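Local structure of glycoside hydrolase family protein (Novosphingobium sp. PP1Y, 6Q2F) at residues A846-G851 with G860-S865; K822-T827 with T839-L844. The protein is an alpha-L-rhamnosidase that probably releases terminal alpha-linked L-rhamnose from glycosides by hydrolysis. One frame throughout, in Å; residues are numbered along the deposited sequence.

How the interactions relate
Both contacts draw on helix 838-848, which covers part of a mixed beta-sheet. Interaction 2 fastens an early turn of the helix to the loop 822-827 that follows strand 818-820, while interaction 1 joins the helix's last turn and exit to strand 860-863. Their centres lie about 12 Å apart, and the indole of Trp849 connects them: its CZ3 is 3.6 Å from CD of Pro824, and its NE1 is 3.4 Å from N of Ala823. The loop is thus met by two tryptophans, Trp841 on the helix and Trp849 just past its end. The sodium ion is bound by Asp503, Ser504, Glu583, Glu586 and Glu644, none of which belongs to either contact.

Interaction 1: A846-G851 with G860-S865; sequences ARLWPG and GRVIAS
Trp849 meets Val862 because its CG stands anti to its own carbonyl carbon (chi1 -72°), while Val862 holds CG1 anti to the backbone N (chi1 175°), bringing this methyl over the indole. The contact is helix-on-sheet packing in an alpha/beta domain: the last turn of helix 838-848 and the residue that leaves it lie against strand 860-863, which runs parallel to strand 818-820 and antiparallel to strand 854-857. The two side chains cross at about a right angle. Val862 CG1 makes a CH-pi contact with the five-membered ring of Trp849, 3.8 Å from its centroid and 27° off the normal. Leu848 CB lies over the same face, likewise toward the rim. In the plane of the indole, at its edge, Ala864 CB approaches Trp849 CD1 to 3.8 Å; Ala864 is the centre of an inverse gamma turn, closed by a weak bond from Ser865 N to Ile863 O, where the chain leaves the strand. The indole N-H is used outside the two segments, in a hydrogen bond from NE1 to the carbonyl of Gly821, and this fixes the rotation of the ring. An alanine at Trp849 is likely to leave the Val862 methyl without its aromatic cover and the Gly821 carbonyl without its indole donor. Val862 also packs against Leu848, whose CB lies 3.9 Å from Val862 CG2. Val813 of helix 803-814 and Val857 of the neighbouring strand touch both Leu848 and Val862 and continue this apolar layer. No direct hydrogen bond joins the segments; instead a water donates to both backbones, its O lying 2.8 Å from Leu848 O, at the helix end, and 2.9 Å from Val862 O.

Interaction 2: K822-T827 with T839-L844; sequences KAPIAT and TEWSSL
The extended backbone around Ala826 runs past the projecting Trp841, with Thr827 and Trp841 as the nearest CA pair at 8.2 Å. This is loop-on-helix packing at the surface of an alpha/beta domain: residues 822-827 form an irregular segment after strand 818-820, and residues 839-844 lie on helix 838-848. One large side chain, that of Trp841, spans the distance between the two backbones. It does so with CG anti to its backbone N (chi1 -171°), which sends the indole out from the helix to the loop. Its six-membered ring meets main chain more than side chain. Trp841 CZ2 comes within 3.5 Å of Ala826 C, and Trp841 CH2 lies 3.6 Å from Pro824 O, the peptide groups approaching the ring obliquely. Pro824 adds an apolar touch as the two side chains slide past each other in opposite directions, its CG 4.0 Å from Trp841 CZ2. The loop is tied by backbone hydrogen bonds of Ile825 to Ser799 and of Ala826 to Met801, and Leu806 of helix 803-814 also touches Trp841. Trp841 NE1 gives its hydrogen bond to Met801 O, and Thr827 CB sits 3.9 Å from that same nitrogen.

Interaction 1: A846-G851 with G860-S865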
loop_
_atom_site.group_PDB
_atom_site.type_symbol
_atom_site.label_atom_id
_atom_site.label_comp_id
_atom_site.label_asym_id
_atom_site.label_seq_id
_atom_site.Cartn_x
_atom_site.Cartn_y
_atom_site.Cartn_z
ATOM N N ALA A 846 1.274 30.649 20.329
ATOM C CA ALA A 846 2.139 31.762 20.712
ATOM C C ALA A 846 3.276 31.299 21.617
ATOM O O ALA A 846 4.381 31.832 21.536
ATOM C CB ALA A 846 1.326 32.885 21.390
ATOM N N ARG A 847 3.041 30.291 22.461
ATOM C CA ARG A 847 4.096 29.840 23.366
ATOM C C ARG A 847 5.173 29.059 22.622
ATOM O O ARG A 847 6.371 29.273 22.851
ATOM C CB ARG A 847 3.519 28.993 24.505
ATOM C CG ARG A 847 4.477 28.928 25.701
ATOM C CD ARG A 847 4.055 27.923 26.772
ATOM N NE ARG A 847 5.156 27.726 27.713
ATOM C CZ ARG A 847 5.091 26.985 28.816
ATOM N NH1 ARG A 847 3.975 26.359 29.142
ATOM N NH2 ARG A 847 6.150 26.879 29.605
ATOM N N LEU A 848 4.776 28.147 21.734
ATOM C CA LEU A 848 5.780 27.349 21.044
ATOM C C LEU A 848 6.462 28.131 19.937
ATOM O O LEU A 848 7.593 27.804 19.570
ATOM C CB LEU A 848 5.176 26.068 20.451
ATOM C CG LEU A 848 4.509 25.034 21.342
ATOM C CD1 LEU A 848 4.553 23.646 20.731
ATOM C CD2 LEU A 848 5.093 25.046 22.729
ATOM N N TRP A 849 5.794 29.139 19.386
ATOM C CA TRP A 849 6.326 29.923 18.269
ATOM C C TRP A 849 6.277 31.400 18.627
ATOM O O TRP A 849 5.514 32.171 18.034
ATOM C CB TRP A 849 5.550 29.633 16.983
ATOM C CG TRP A 849 5.854 28.267 16.445
ATOM C CD1 TRP A 849 6.917 27.919 15.674
ATOM C CD2 TRP A 849 5.098 27.069 16.656
ATOM N NE1 TRP A 849 6.872 26.583 15.386
ATOM C CE2 TRP A 849 5.768 26.034 15.979
ATOM C CE3 TRP A 849 3.920 26.773 17.344
ATOM C CZ2 TRP A 849 5.298 24.720 15.967
ATOM C CZ3 TRP A 849 3.455 25.462 17.340
ATOM C CH2 TRP A 849 4.144 24.457 16.656
ATOM N N PRO A 850 7.093 31.832 19.598
ATOM C CA PRO A 850 6.994 33.228 20.073
ATOM C C PRO A 850 7.501 34.247 19.078
ATOM O O PRO A 850 7.132 35.425 19.185
ATOM C CB PRO A 850 7.846 33.233 21.348
ATOM C CG PRO A 850 8.835 32.168 21.127
ATOM C CD PRO A 850 8.129 31.081 20.325
ATOM N N GLY A 851 8.337 33.841 18.129
ATOM C CA GLY A 851 8.768 34.721 17.064
ATOM C C GLY A 851 10.230 34.569 16.709
ATOM O O GLY A 851 10.620 34.767 15.553
ATOM N N GLY A 860 12.100 22.383 26.878
ATOM C CA GLY A 860 12.361 21.921 25.535
ATOM C C GLY A 860 12.663 23.043 24.563
ATOM O O GLY A 860 13.088 24.144 24.942
ATOM N N ARG A 861 12.409 22.772 23.283
ATOM C CA ARG A 861 12.894 23.663 22.241
ATOM C C ARG A 861 12.059 23.502 20.983
ATOM O O ARG A 861 11.708 22.389 20.603
ATOM C CB ARG A 861 14.372 23.373 21.961
ATOM C CG ARG A 861 15.001 24.188 20.863
ATOM C CD ARG A 861 16.452 23.778 20.719
ATOM N NE ARG A 861 17.204 24.667 19.843
ATOM C CZ ARG A 861 18.474 24.465 19.512
ATOM N NH1 ARG A 861 19.114 23.406 19.989
ATOM N NH2 ARG A 861 19.093 25.309 18.698
ATOM N N VAL A 862 11.751 24.619 20.340
ATOM C CA VAL A 862 10.985 24.650 19.102
ATOM C C VAL A 862 11.813 25.421 18.088
ATOM O O VAL A 862 12.063 26.621 18.268
ATOM C CB VAL A 862 9.608 25.306 19.278
ATOM C CG1 VAL A 862 8.893 25.423 17.923
ATOM C CG2 VAL A 862 8.762 24.532 20.279
ATOM N N ILE A 863 12.232 24.742 17.025
ATOM C CA ILE A 863 12.995 25.346 15.939
ATOM C C ILE A 863 12.036 25.556 14.767
ATOM O O ILE A 863 11.573 24.592 14.149
ATOM C CB ILE A 863 14.192 24.474 15.546
ATOM C CG1 ILE A 863 15.040 24.178 16.781
ATOM C CG2 ILE A 863 15.021 25.154 14.472
ATOM C CD1 ILE A 863 16.258 23.303 16.495
ATOM N N ALA A 864 11.729 26.817 14.462
ATOM C CA ALA A 864 10.722 27.164 13.459
ATOM C C ALA A 864 11.349 27.095 12.069
ATOM O O ALA A 864 11.580 28.092 11.388
ATOM C CB ALA A 864 10.126 28.540 13.751
ATOM N N SER A 865 11.608 25.865 11.657
ATOM C CA SER A 865 12.306 25.585 10.417
ATOM C C SER A 865 11.625 24.417 9.726
ATOM O O SER A 865 10.930 23.615 10.360
ATOM C CB SER A 865 13.787 25.266 10.683
ATOM O OG SER A 865 14.462 24.873 9.517
HETATM O O HOH W 1 9.873 28.512 18.180
#

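Interaction 2: K822-T827 with T839-L844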
loop_
_atom_site.group_PDB
_atom_site.type_symbol
_atom_site.label_atom_id
_atom_site.label_comp_id
_atom_site.label_asym_id
_atom_site.label_seq_id
_atom_site.Cartn_x
_atom_site.Cartn_y
_atom_site.Cartn_z
ATOM N N LYS A 822 7.252 24.834 11.505
ATOM C CA LYS A 822 6.636 26.142 11.591
ATOM C C LYS A 822 5.245 26.031 12.203
ATOM O O LYS A 822 4.603 24.968 12.188
ATOM C CB LYS A 822 6.589 26.803 10.213
ATOM C CG LYS A 822 7.977 27.275 9.774
ATOM C CD LYS A 822 8.024 27.806 8.350
ATOM C CE LYS A 822 9.439 28.274 8.016
ATOM N NZ LYS A 822 9.620 28.590 6.567
ATOM N N ALA A 823 4.801 27.145 12.777
ATOM C CA ALA A 823 3.547 27.163 13.509
ATOM C C ALA A 823 2.386 26.757 12.601
ATOM O O ALA A 823 2.301 27.222 11.458
ATOM C CB ALA A 823 3.302 28.560 14.091
ATOM N N PRO A 824 1.471 25.915 13.075
ATOM C CA PRO A 824 0.258 25.644 12.301
ATOM C C PRO A 824 -0.571 26.909 12.155
ATOM O O PRO A 824 -0.451 27.848 12.945
ATOM C CB PRO A 824 -0.464 24.596 13.142
ATOM C CG PRO A 824 -0.068 24.942 14.527
ATOM C CD PRO A 824 1.388 25.327 14.426
ATOM N N ILE A 825 -1.418 26.927 11.129
ATOM C CA ILE A 825 -2.176 28.128 10.805
ATOM C C ILE A 825 -3.643 28.020 11.205
ATOM O O ILE A 825 -4.320 29.054 11.282
ATOM C CB ILE A 825 -2.078 28.479 9.307
ATOM C CG1 ILE A 825 -2.740 27.403 8.460
ATOM C CG2 ILE A 825 -0.618 28.635 8.884
ATOM C CD1 ILE A 825 -2.651 27.679 6.983
ATOM N N ALA A 826 -4.153 26.819 11.461
ATOM C CA ALA A 826 -5.565 26.682 11.809
ATOM C C ALA A 826 -5.809 25.308 12.413
ATOM O O ALA A 826 -5.022 24.380 12.217
ATOM C CB ALA A 826 -6.470 26.881 10.586
ATOM N N THR A 827 -7.018 25.184 13.234
ATOM C CA THR A 827 -7.432 23.804 13.426
ATOM C C THR A 827 -8.409 23.399 12.328
ATOM O O THR A 827 -9.177 24.235 11.842
ATOM C CB THR A 827 -8.105 23.596 14.781
ATOM O OG1 THR A 827 -8.661 22.276 14.829
ATOM C CG2 THR A 827 -9.254 24.605 15.017
ATOM N N THR A 839 -9.498 30.183 22.678
ATOM C CA THR A 839 -8.304 30.841 23.133
ATOM C C THR A 839 -7.055 30.013 23.374
ATOM O O THR A 839 -5.988 30.469 23.148
ATOM C CB THR A 839 -8.676 31.526 24.457
ATOM O OG1 THR A 839 -9.674 32.495 24.184
ATOM C CG2 THR A 839 -7.507 32.180 25.147
ATOM N N GLU A 840 -7.210 28.816 23.863
ATOM C CA GLU A 840 -6.084 27.967 24.238
ATOM C C GLU A 840 -5.233 27.573 23.034
ATOM O O GLU A 840 -3.998 27.524 23.132
ATOM C CB GLU A 840 -6.590 26.723 24.973
ATOM C CG GLU A 840 -5.467 25.765 25.364
ATOM C CD GLU A 840 -5.981 24.498 26.018
ATOM O OE1 GLU A 840 -7.203 24.401 26.257
ATOM O OE2 GLU A 840 -5.159 23.602 26.287
ATOM N N TRP A 841 -5.868 27.299 21.892
ATOM C CA TRP A 841 -5.119 26.958 20.683
ATOM C C TRP A 841 -4.147 28.076 20.331
ATOM O O TRP A 841 -2.959 27.830 20.097
ATOM C CB TRP A 841 -6.089 26.698 19.527
ATOM C CG TRP A 841 -5.485 26.125 18.268
ATOM C CD1 TRP A 841 -5.493 24.818 17.889
ATOM C CD2 TRP A 841 -4.814 26.843 17.212
ATOM N NE1 TRP A 841 -4.867 24.669 16.675
ATOM C CE2 TRP A 841 -4.441 25.894 16.235
ATOM C CE3 TRP A 841 -4.507 28.188 16.994
ATOM C CZ2 TRP A 841 -3.768 26.243 15.067
ATOM C CZ3 TRP A 841 -3.836 28.533 15.834
ATOM C CH2 TRP A 841 -3.473 27.566 14.886
ATOM N N SER A 842 -4.638 29.321 20.323
ATOM C CA SER A 842 -3.789 30.465 20.000
ATOM C C SER A 842 -2.703 30.678 21.049
ATOM O O SER A 842 -1.580 31.070 20.715
ATOM C CB SER A 842 -4.635 31.731 19.859
ATOM O OG SER A 842 -5.301 31.764 18.606
ATOM N N SER A 843 -3.022 30.457 22.325
ATOM C CA SER A 843 -2.011 30.633 23.364
ATOM C C SER A 843 -0.879 29.634 23.183
ATOM O O SER A 843 0.300 29.979 23.321
ATOM C CB SER A 843 -2.640 30.475 24.750
ATOM O OG SER A 843 -3.639 31.451 24.962
ATOM N N LEU A 844 -1.225 28.383 22.880
ATOM C CA LEU A 844 -0.205 27.362 22.711
ATOM C C LEU A 844 0.652 27.654 21.490
ATOM O O LEU A 844 1.872 27.471 21.529
ATOM C CB LEU A 844 -0.857 25.980 22.612
ATOM C CG LEU A 844 -1.463 25.492 23.931
ATOM C CD1 LEU A 844 -2.185 24.170 23.737
ATOM C CD2 LEU A 844 -0.378 25.337 24.982
#